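Local coordinates for protein FAD-binding oxidoreductase (Gulosibacter chungangensis, PDB 7PBG) that oxidises 4-ethylphenol and related 4-alkylphenols, a dehydrogenation that yields vinylphenols, using a covalently bound FAD cofactor, at residues E241-A246 and G326-I331; N251-P256 and Q412-K417; I258-L263 and A403-D408. All coordinates share one frame; numbering follows the deposited sequence.

Contact 1: E241-A246 and G326-I331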
loop_
_atom_site.group_PDB
_atom_site.type_symbol
_atom_site.label_atom_id
_atom_site.label_comp_id
_atom_site.label_asym_id
_atom_site.label_seq_id
_atom_site.Cartn_x
_atom_site.Cartn_y
_atom_site.Cartn_z
ATOM N N GLU A 241 -9.522 -23.388 11.253
ATOM C CA GLU A 241 -10.128 -23.081 12.562
ATOM C C GLU A 241 -9.777 -21.669 12.980
ATOM O O GLU A 241 -8.769 -21.153 12.483
ATOM C CB GLU A 241 -9.595 -24.078 13.595
ATOM C CG GLU A 241 -10.480 -24.258 14.772
ATOM C CD GLU A 241 -10.353 -25.603 15.484
ATOM O OE1 GLU A 241 -9.800 -26.577 14.941
ATOM O OE2 GLU A 241 -10.843 -25.655 16.565
ATOM N N MET A 242 -10.572 -21.104 13.881
ATOM C CA MET A 242 -10.303 -19.799 14.492
ATOM C C MET A 242 -10.731 -19.884 15.954
ATOM O O MET A 242 -11.786 -20.492 16.250
ATOM C CB MET A 242 -11.069 -18.705 13.760
ATOM C CG MET A 242 -10.658 -18.602 12.348
ATOM S SD MET A 242 -11.430 -17.288 11.383
ATOM C CE MET A 242 -12.921 -18.149 10.893
ATOM N N LEU A 243 -9.943 -19.318 16.836
ATOM C CA LEU A 243 -10.209 -19.333 18.294
ATOM C C LEU A 243 -9.871 -17.981 18.890
ATOM O O LEU A 243 -8.713 -17.484 18.646
ATOM C CB LEU A 243 -9.393 -20.447 18.930
ATOM C CG LEU A 243 -9.593 -20.637 20.424
ATOM C CD1 LEU A 243 -10.957 -21.218 20.721
ATOM C CD2 LEU A 243 -8.516 -21.557 20.969
ATOM N N SER A 244 -10.845 -17.389 19.550
ATOM C CA SER A 244 -10.719 -16.046 20.144
ATOM C C SER A 244 -10.452 -16.119 21.630
ATOM O O SER A 244 -10.712 -17.138 22.300
ATOM C CB SER A 244 -11.913 -15.195 19.878
ATOM O OG SER A 244 -12.068 -14.975 18.519
ATOM N N PHE A 245 -9.924 -15.029 22.157
ATOM C CA PHE A 245 -9.594 -14.939 23.573
ATOM C C PHE A 245 -9.881 -13.542 24.103
ATOM O O PHE A 245 -9.903 -12.530 23.355
ATOM C CB PHE A 245 -8.152 -15.344 23.772
ATOM C CG PHE A 245 -7.158 -14.560 22.974
ATOM C CD1 PHE A 245 -6.627 -13.371 23.443
ATOM C CD2 PHE A 245 -6.711 -15.044 21.764
ATOM C CE1 PHE A 245 -5.672 -12.710 22.690
ATOM C CE2 PHE A 245 -5.761 -14.373 21.012
ATOM C CZ PHE A 245 -5.236 -13.205 21.492
ATOM N N ALA A 246 -10.087 -13.520 25.408
ATOM C CA ALA A 246 -10.251 -12.295 26.208
ATOM C C ALA A 246 -9.234 -12.392 27.322
ATOM O O ALA A 246 -9.074 -13.494 27.926
ATOM C CB ALA A 246 -11.651 -12.161 26.746
ATOM N N GLY A 326 -5.921 -20.812 12.004
ATOM C CA GLY A 326 -5.168 -21.848 11.280
ATOM C C GLY A 326 -5.634 -23.223 11.694
ATOM O O GLY A 326 -6.656 -23.353 12.345
ATOM N N PRO A 327 -4.832 -24.248 11.374
ATOM C CA PRO A 327 -5.093 -25.568 11.911
ATOM C C PRO A 327 -4.896 -25.532 13.425
ATOM O O PRO A 327 -4.099 -24.729 13.938
ATOM C CB PRO A 327 -4.045 -26.452 11.238
ATOM C CG PRO A 327 -2.937 -25.527 10.847
ATOM C CD PRO A 327 -3.531 -24.129 10.698
ATOM N N ARG A 328 -5.558 -26.444 14.120
ATOM C CA ARG A 328 -5.523 -26.485 15.595
ATOM C C ARG A 328 -4.091 -26.621 16.127
ATOM O O ARG A 328 -3.811 -26.027 17.190
ATOM C CB ARG A 328 -6.437 -27.571 16.145
ATOM C CG ARG A 328 -6.793 -27.385 17.609
ATOM C CD ARG A 328 -7.493 -26.082 17.937
ATOM N NE ARG A 328 -7.694 -25.919 19.371
ATOM C CZ ARG A 328 -8.844 -25.588 19.988
ATOM N NH1 ARG A 328 -9.946 -25.290 19.301
ATOM N NH2 ARG A 328 -8.841 -25.496 21.313
ATOM N N TRP A 329 -3.196 -27.364 15.453
ATOM C CA TRP A 329 -1.799 -27.526 15.954
ATOM C C TRP A 329 -1.128 -26.175 16.079
ATOM O O TRP A 329 -0.337 -25.986 17.014
ATOM C CB TRP A 329 -0.949 -28.507 15.123
ATOM C CG TRP A 329 -0.919 -28.248 13.649
ATOM C CD1 TRP A 329 -1.656 -28.861 12.673
ATOM C CD2 TRP A 329 -0.028 -27.359 12.974
ATOM N NE1 TRP A 329 -1.342 -28.341 11.447
ATOM C CE2 TRP A 329 -0.321 -27.450 11.594
ATOM C CE3 TRP A 329 1.007 -26.514 13.393
ATOM C CZ2 TRP A 329 0.317 -26.651 10.655
ATOM C CZ3 TRP A 329 1.655 -25.761 12.447
ATOM C CH2 TRP A 329 1.309 -25.827 11.108
ATOM N N GLN A 330 -1.424 -25.273 15.154
ATOM C CA GLN A 330 -0.840 -23.918 15.140
ATOM C C GLN A 330 -1.545 -23.035 16.179
ATOM O O GLN A 330 -0.869 -22.353 16.981
ATOM C CB GLN A 330 -1.021 -23.319 13.746
ATOM C CG GLN A 330 -0.457 -21.909 13.656
ATOM C CD GLN A 330 -0.584 -21.351 12.261
ATOM O OE1 GLN A 330 -1.473 -21.721 11.494
ATOM N NE2 GLN A 330 0.342 -20.473 11.926
ATOM N N ILE A 331 -2.872 -23.020 16.166
ATOM C CA ILE A 331 -3.644 -22.254 17.189
ATOM C C ILE A 331 -3.182 -22.621 18.586
ATOM O O ILE A 331 -2.960 -21.711 19.403
ATOM C CB ILE A 331 -5.162 -22.457 17.017
ATOM C CG1 ILE A 331 -5.658 -21.810 15.725
ATOM C CG2 ILE A 331 -5.877 -21.957 18.263
ATOM C CD1 ILE A 331 -7.095 -22.150 15.372
HETATM O O HOH W 1 -7.868 -27.773 12.806
#

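Contact 2: N251-P256 and Q412-K417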
loop_
_atom_site.group_PDB
_atom_site.type_symbol
_atom_site.label_atom_id
_atom_site.label_comp_id
_atom_site.label_asym_id
_atom_site.label_seq_id
_atom_site.Cartn_x
_atom_site.Cartn_y
_atom_site.Cartn_z
ATOM N N ASN A 251 -6.075 -3.988 36.995
ATOM C CA ASN A 251 -5.640 -2.641 37.423
ATOM C C ASN A 251 -5.683 -1.675 36.242
ATOM O O ASN A 251 -5.162 -2.027 35.167
ATOM C CB ASN A 251 -4.245 -2.726 38.050
ATOM C CG ASN A 251 -3.944 -1.577 38.980
ATOM O OD1 ASN A 251 -4.148 -0.392 38.671
ATOM N ND2 ASN A 251 -3.473 -1.932 40.170
ATOM N N GLU A 252 -6.150 -0.456 36.457
ATOM C CA GLU A 252 -6.025 0.593 35.426
ATOM C C GLU A 252 -4.557 0.776 35.063
ATOM O O GLU A 252 -4.269 1.225 33.939
ATOM C CB GLU A 252 -6.541 1.945 35.894
ATOM C CG GLU A 252 -8.018 2.062 35.751
ATOM C CD GLU A 252 -8.532 3.479 35.869
ATOM O OE1 GLU A 252 -7.745 4.412 35.644
ATOM O OE2 GLU A 252 -9.741 3.624 36.162
ATOM N N ASP A 253 -3.677 0.577 36.041
ATOM C CA ASP A 253 -2.234 0.855 35.836
ATOM C C ASP A 253 -1.564 -0.323 35.126
ATOM O O ASP A 253 -0.369 -0.245 34.907
ATOM C CB ASP A 253 -1.530 1.116 37.154
ATOM C CG ASP A 253 -1.941 2.416 37.811
ATOM O OD1 ASP A 253 -2.303 3.379 37.079
ATOM O OD2 ASP A 253 -1.863 2.453 39.052
ATOM N N ASP A 254 -2.304 -1.333 34.669
ATOM C CA ASP A 254 -1.693 -2.454 33.920
ATOM C C ASP A 254 -1.460 -2.084 32.447
ATOM O O ASP A 254 -0.772 -2.842 31.747
ATOM C CB ASP A 254 -2.604 -3.665 33.885
ATOM N N LEU A 255 -1.944 -0.933 31.977
ATOM C CA LEU A 255 -1.848 -0.622 30.541
ATOM C C LEU A 255 -0.400 -0.641 30.051
ATOM O O LEU A 255 -0.156 -1.210 28.981
ATOM C CB LEU A 255 -2.543 0.707 30.238
ATOM C CG LEU A 255 -2.512 1.155 28.786
ATOM C CD1 LEU A 255 -3.306 0.211 27.882
ATOM C CD2 LEU A 255 -3.061 2.570 28.666
ATOM N N PRO A 256 0.617 -0.016 30.711
ATOM C CA PRO A 256 1.961 -0.081 30.152
ATOM C C PRO A 256 2.460 -1.506 29.909
ATOM O O PRO A 256 2.920 -1.819 28.805
ATOM C CB PRO A 256 2.837 0.648 31.181
ATOM C CG PRO A 256 1.893 1.573 31.842
ATOM C CD PRO A 256 0.560 0.832 31.919
ATOM N N GLN A 412 -1.084 9.124 27.876
ATOM C CA GLN A 412 -2.227 9.496 27.024
ATOM C C GLN A 412 -3.532 9.160 27.738
ATOM O O GLN A 412 -4.426 10.020 27.777
ATOM C CB GLN A 412 -2.192 8.755 25.699
ATOM C CG GLN A 412 -1.203 9.357 24.741
ATOM C CD GLN A 412 -1.660 9.091 23.330
ATOM O OE1 GLN A 412 -2.587 9.743 22.823
ATOM N NE2 GLN A 412 -1.028 8.116 22.714
ATOM N N TYR A 413 -3.654 7.958 28.293
ATOM C CA TYR A 413 -4.875 7.565 29.035
ATOM C C TYR A 413 -5.148 8.545 30.176
ATOM O O TYR A 413 -6.275 9.059 30.269
ATOM C CB TYR A 413 -4.776 6.162 29.633
ATOM C CG TYR A 413 -6.050 5.666 30.268
ATOM C CD1 TYR A 413 -7.176 5.503 29.498
ATOM C CD2 TYR A 413 -6.161 5.363 31.621
ATOM C CE1 TYR A 413 -8.372 5.008 30.007
ATOM C CE2 TYR A 413 -7.367 4.883 32.151
ATOM C CZ TYR A 413 -8.471 4.668 31.337
ATOM O OH TYR A 413 -9.687 4.138 31.766
ATOM N N GLU A 414 -4.168 8.747 31.063
ATOM C CA GLU A 414 -4.338 9.618 32.266
ATOM C C GLU A 414 -4.686 11.037 31.818
ATOM O O GLU A 414 -5.599 11.613 32.370
ATOM C CB GLU A 414 -3.097 9.583 33.166
ATOM C CG GLU A 414 -2.992 8.267 33.932
ATOM C CD GLU A 414 -4.186 7.935 34.829
ATOM O OE1 GLU A 414 -4.490 6.712 35.019
ATOM O OE2 GLU A 414 -4.818 8.894 35.346
ATOM N N ASP A 415 -3.980 11.576 30.841
ATOM C CA ASP A 415 -4.245 12.944 30.342
ATOM C C ASP A 415 -5.666 13.011 29.776
ATOM O O ASP A 415 -6.331 14.048 29.958
ATOM C CB ASP A 415 -3.245 13.360 29.264
ATOM C CG ASP A 415 -1.842 13.677 29.793
ATOM O OD1 ASP A 415 -1.675 13.772 31.005
ATOM O OD2 ASP A 415 -0.935 13.827 28.970
ATOM N N THR A 416 -6.086 12.012 29.001
ATOM C CA THR A 416 -7.406 12.060 28.320
ATOM C C THR A 416 -8.503 11.889 29.375
ATOM O O THR A 416 -9.523 12.523 29.240
ATOM C CB THR A 416 -7.471 11.072 27.152
ATOM O OG1 THR A 416 -6.418 11.347 26.236
ATOM C CG2 THR A 416 -8.765 11.108 26.367
ATOM N N LYS A 417 -8.305 11.018 30.368
ATOM C CA LYS A 417 -9.244 10.870 31.510
ATOM C C LYS A 417 -9.416 12.231 32.184
ATOM O O LYS A 417 -10.538 12.606 32.462
ATOM C CB LYS A 417 -8.696 9.828 32.481
ATOM C CG LYS A 417 -9.678 9.319 33.510
ATOM C CD LYS A 417 -9.201 8.022 34.120
ATOM C CE LYS A 417 -7.828 8.186 34.726
ATOM N NZ LYS A 417 -7.533 7.087 35.671
HETATM O O HOH W 2 -10.410 6.097 36.719
#

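Contact 3: I258-L263 and A403-D408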
loop_
_atom_site.group_PDB
_atom_site.type_symbol
_atom_site.label_atom_id
_atom_site.label_comp_id
_atom_site.label_asym_id
_atom_site.label_seq_id
_atom_site.Cartn_x
_atom_site.Cartn_y
_atom_site.Cartn_z
ATOM N N ILE A 258 0.692 -4.181 29.508
ATOM C CA ILE A 258 -0.124 -4.797 28.447
ATOM C C ILE A 258 0.467 -4.415 27.085
ATOM O O ILE A 258 0.665 -5.278 26.255
ATOM C CB ILE A 258 -1.589 -4.411 28.529
ATOM C CG1 ILE A 258 -2.233 -4.888 29.840
ATOM C CG2 ILE A 258 -2.288 -4.882 27.262
ATOM C CD1 ILE A 258 -3.596 -4.236 30.133
ATOM N N MET A 259 0.752 -3.126 26.867
ATOM C CA MET A 259 1.174 -2.674 25.544
ATOM C C MET A 259 2.589 -3.229 25.275
ATOM O O MET A 259 2.836 -3.677 24.163
ATOM C CB MET A 259 1.150 -1.143 25.438
ATOM C CG MET A 259 -0.185 -0.509 25.669
ATOM S SD MET A 259 -1.601 -1.255 24.831
ATOM C CE MET A 259 -1.090 -0.971 23.138
ATOM N N GLU A 260 3.480 -3.238 26.284
ATOM C CA GLU A 260 4.868 -3.667 26.081
ATOM C C GLU A 260 4.890 -5.187 25.903
ATOM O O GLU A 260 5.803 -5.656 25.240
ATOM C CB GLU A 260 5.754 -3.187 27.211
ATOM C CG GLU A 260 5.946 -1.693 27.185
ATOM C CD GLU A 260 6.831 -1.133 26.081
ATOM O OE1 GLU A 260 7.554 -1.913 25.432
ATOM O OE2 GLU A 260 6.842 0.095 25.913
ATOM N N THR A 261 3.907 -5.929 26.426
ATOM C CA THR A 261 3.823 -7.388 26.195
ATOM C C THR A 261 3.324 -7.671 24.768
ATOM O O THR A 261 3.822 -8.614 24.096
ATOM C CB THR A 261 2.935 -8.096 27.222
ATOM O OG1 THR A 261 3.494 -7.812 28.505
ATOM C CG2 THR A 261 2.853 -9.595 27.028
ATOM N N THR A 262 2.408 -6.847 24.301
ATOM C CA THR A 262 1.721 -7.009 22.999
ATOM C C THR A 262 2.726 -6.847 21.837
ATOM O O THR A 262 2.744 -7.660 20.945
ATOM C CB THR A 262 0.567 -6.008 22.854
ATOM O OG1 THR A 262 -0.373 -6.190 23.919
ATOM C CG2 THR A 262 -0.069 -6.166 21.497
ATOM N N LEU A 263 3.568 -5.810 21.875
ATOM C CA LEU A 263 4.381 -5.401 20.720
ATOM C C LEU A 263 5.184 -6.607 20.222
ATOM O O LEU A 263 5.120 -6.921 19.045
ATOM C CB LEU A 263 5.298 -4.242 21.125
ATOM C CG LEU A 263 6.301 -3.834 20.060
ATOM C CD1 LEU A 263 5.614 -3.332 18.811
ATOM C CD2 LEU A 263 7.238 -2.796 20.620
ATOM N N ALA A 403 4.418 6.047 18.394
ATOM C CA ALA A 403 5.248 4.831 18.546
ATOM C C ALA A 403 4.770 3.995 19.729
ATOM O O ALA A 403 4.391 4.500 20.800
ATOM C CB ALA A 403 6.710 5.223 18.662
ATOM N N PRO A 404 4.795 2.649 19.596
ATOM C CA PRO A 404 4.460 1.784 20.715
ATOM C C PRO A 404 5.328 2.031 21.942
ATOM O O PRO A 404 6.591 2.076 21.879
ATOM C CB PRO A 404 4.677 0.391 20.163
ATOM C CG PRO A 404 4.362 0.561 18.696
ATOM C CD PRO A 404 5.021 1.883 18.364
ATOM N N SER A 405 4.627 2.166 23.055
ATOM C CA SER A 405 5.225 2.587 24.332
ATOM C C SER A 405 4.175 2.410 25.404
ATOM O O SER A 405 3.150 3.084 25.324
ATOM C CB SER A 405 5.712 4.012 24.306
ATOM O OG SER A 405 5.996 4.447 25.642
ATOM N N GLY A 406 4.431 1.527 26.364
ATOM C CA GLY A 406 3.547 1.414 27.521
ATOM C C GLY A 406 3.446 2.741 28.249
ATOM O O GLY A 406 2.350 3.148 28.613
ATOM N N GLU A 407 4.599 3.355 28.526
ATOM C CA GLU A 407 4.659 4.548 29.379
ATOM C C GLU A 407 3.845 5.638 28.679
ATOM O O GLU A 407 3.018 6.305 29.359
ATOM C CB GLU A 407 6.127 4.900 29.632
ATOM C CG GLU A 407 6.315 6.234 30.311
ATOM C CD GLU A 407 7.753 6.717 30.296
ATOM O OE1 GLU A 407 8.650 5.867 30.227
ATOM O OE2 GLU A 407 7.968 7.953 30.310
ATOM N N ASP A 408 3.997 5.790 27.358
ATOM C CA ASP A 408 3.298 6.893 26.651
ATOM C C ASP A 408 1.790 6.553 26.576
ATOM O O ASP A 408 0.975 7.484 26.687
ATOM C CB ASP A 408 3.831 7.151 25.241
ATOM C CG ASP A 408 5.300 7.576 25.212
ATOM O OD1 ASP A 408 5.908 7.448 24.110
ATOM O OD2 ASP A 408 5.819 7.999 26.294
HETATM O O HOH W 3 7.082 1.917 28.226
#

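Contact 1: E241-A246 and G326-I331
The guanidinium of R328 meets L243 with one face and E241 with its edge, a small example of how one flat cation can serve apolar and ionic partners together. Over the face lies CD2 of L243, displaced toward the rim and 4.0 Å from NH2 of R328. At the edge, NH1 of R328 donates to OE2 of E241 at 2.9 Å, a salt bridge nearly in the guanidinium plane. The planes are 61° apart, and OE2 of E241 is met from above its carboxylate plane by NH1 alone. A bend at chi2 (59°) carries the arginine chain across the glutamate, with CD of R328 3.6 Å from OE2 of E241. The same guanidinium has further salt bridges, NE with D332 and NH2 with E354. A water donates to OE1 of E241 and accepts from N of R328 in the first turn of the helix, whose amide end would probably favour the nearby carboxylate.

Next to the salt bridge, I331 divides its branches: CD1 stands 3.6 Å from CB of E241, and CG2 3.8 Å from CD2 of L243. The backbone adds a straight bond from G326 N to E241 O (2.9 Å, 179°). G326 has backbone angles suited to glycine, and a side chain there would also run into Q330. The contact thus joins strand 241-249, which lies between strands 349-352 and 318-326 of the large antiparallel sheet, to the junction of strand 318-326 with helix 328-342, P327 at its N-cap position; I335 of that helix also packs on L243.

Contact 2: N251-P256 and Q412-K417
E252 and K417 join two helical elements, 255-266 with the loop before it and 406-422, that lie side by side on the large antiparallel sheet of this flavoenzyme, and their contact illustrates a salt-bridge network beside an apolar contact. The charged interactions come first. NZ of K417 donates to OE1 of E252 at 2.7 Å, using the syn lone pair of that oxygen, and the two chains approach from opposite directions. NZ of K417 also donates to OE1 of E414, in the same helix, at 3.1 Å. The two carboxylates consequently come close, OE1 of E252 lying 4.0 Å from OE1 of E414, a repulsion that the lysine between them would offset. A bend at chi3 (56°) in the otherwise extended lysine chain carries NZ to this meeting point, where a water also accepts from it. With a leucine in place of K417, the carboxylates of E252 and E414 would probably be left facing each other without their shared cation and would tend to turn apart.

Among the uncharged polar bonds, an Asx turn at N251, whose OD1 accepts from N of D253 at 2.8 Å, shapes the approach to helix 255-266, and OH of Y413 is hydrogen-bonded to ND2 of N280.

Of the apolar and aromatic contacts, CD2 of L255 rests 4.1 Å from CB of Y413, while L255 also reaches F431 of the sheet. W318 meets the Y413 ring edge-to-face. That ring turns its own edge to the glutamate, CE2 of Y413 lying 3.5 Å from OE1 of E252, with carboxylate and ring planes 82° apart.

Contact 3: I258-L263 and A403-D408
M259 touches G406 where helix 255-266 passes the N-terminus of helix 406-422, whose first amides take a glutamate from the other helix. CB of M259 lies 4.1 Å from CA of G406, while its thioether end bends away toward F431 and I433 of the underlying sheet.

The next residue, E260, supplies the polar link. A bend at chi2 (-72°) brings OE2 of E260 to N of G406, which donates to it at 2.8 Å and 168°. The amide comes in on the anti side of the carboxylate, 27° out of its plane. A water extends the grip, donating to OE2 of E260 and accepting from N of E407, so the carboxylate reaches one amide directly and the next through water, and would probably be stabilised by the positive end of the helix. Glycine suits position 406, since a side chain there would press on CG of E260. S405, the N-cap, complements this arrangement: its OG accepts from N of D408 at 3.0 Å. OE1 of E260 turns instead to K120 of the second subunit, with which it forms a salt bridge.

Last comes L263, which crosses P404 at about a right angle; the proline also packs on L121 of the second subunit. Both leucine methyls share the proline, CD1 and CD2 of L263 each lying 4.1 Å from CB of P404.

How the contacts relate
Strand 241-249, used by contact 1, is followed in the chain by helix 255-266, which serves contacts 2 and 3. These two are neighbours, with centres 12 Å apart, and they meet where CB of P256 lies 3.6 Å from O of G406; along the sequence, contact 3 is nested inside the loop closed by contact 2. Contact 1 stands apart, its centre 24 Å from that of contact 3 and 30 Å from that of contact 2. Contacts 1 and 3 both reach the second subunit. None forms the flavin site: the side chain of M242 in contact 1 is about 11 Å from that of FAD-binding Y169, and contacts 2 and 3 lie away from the FAD-binding residues.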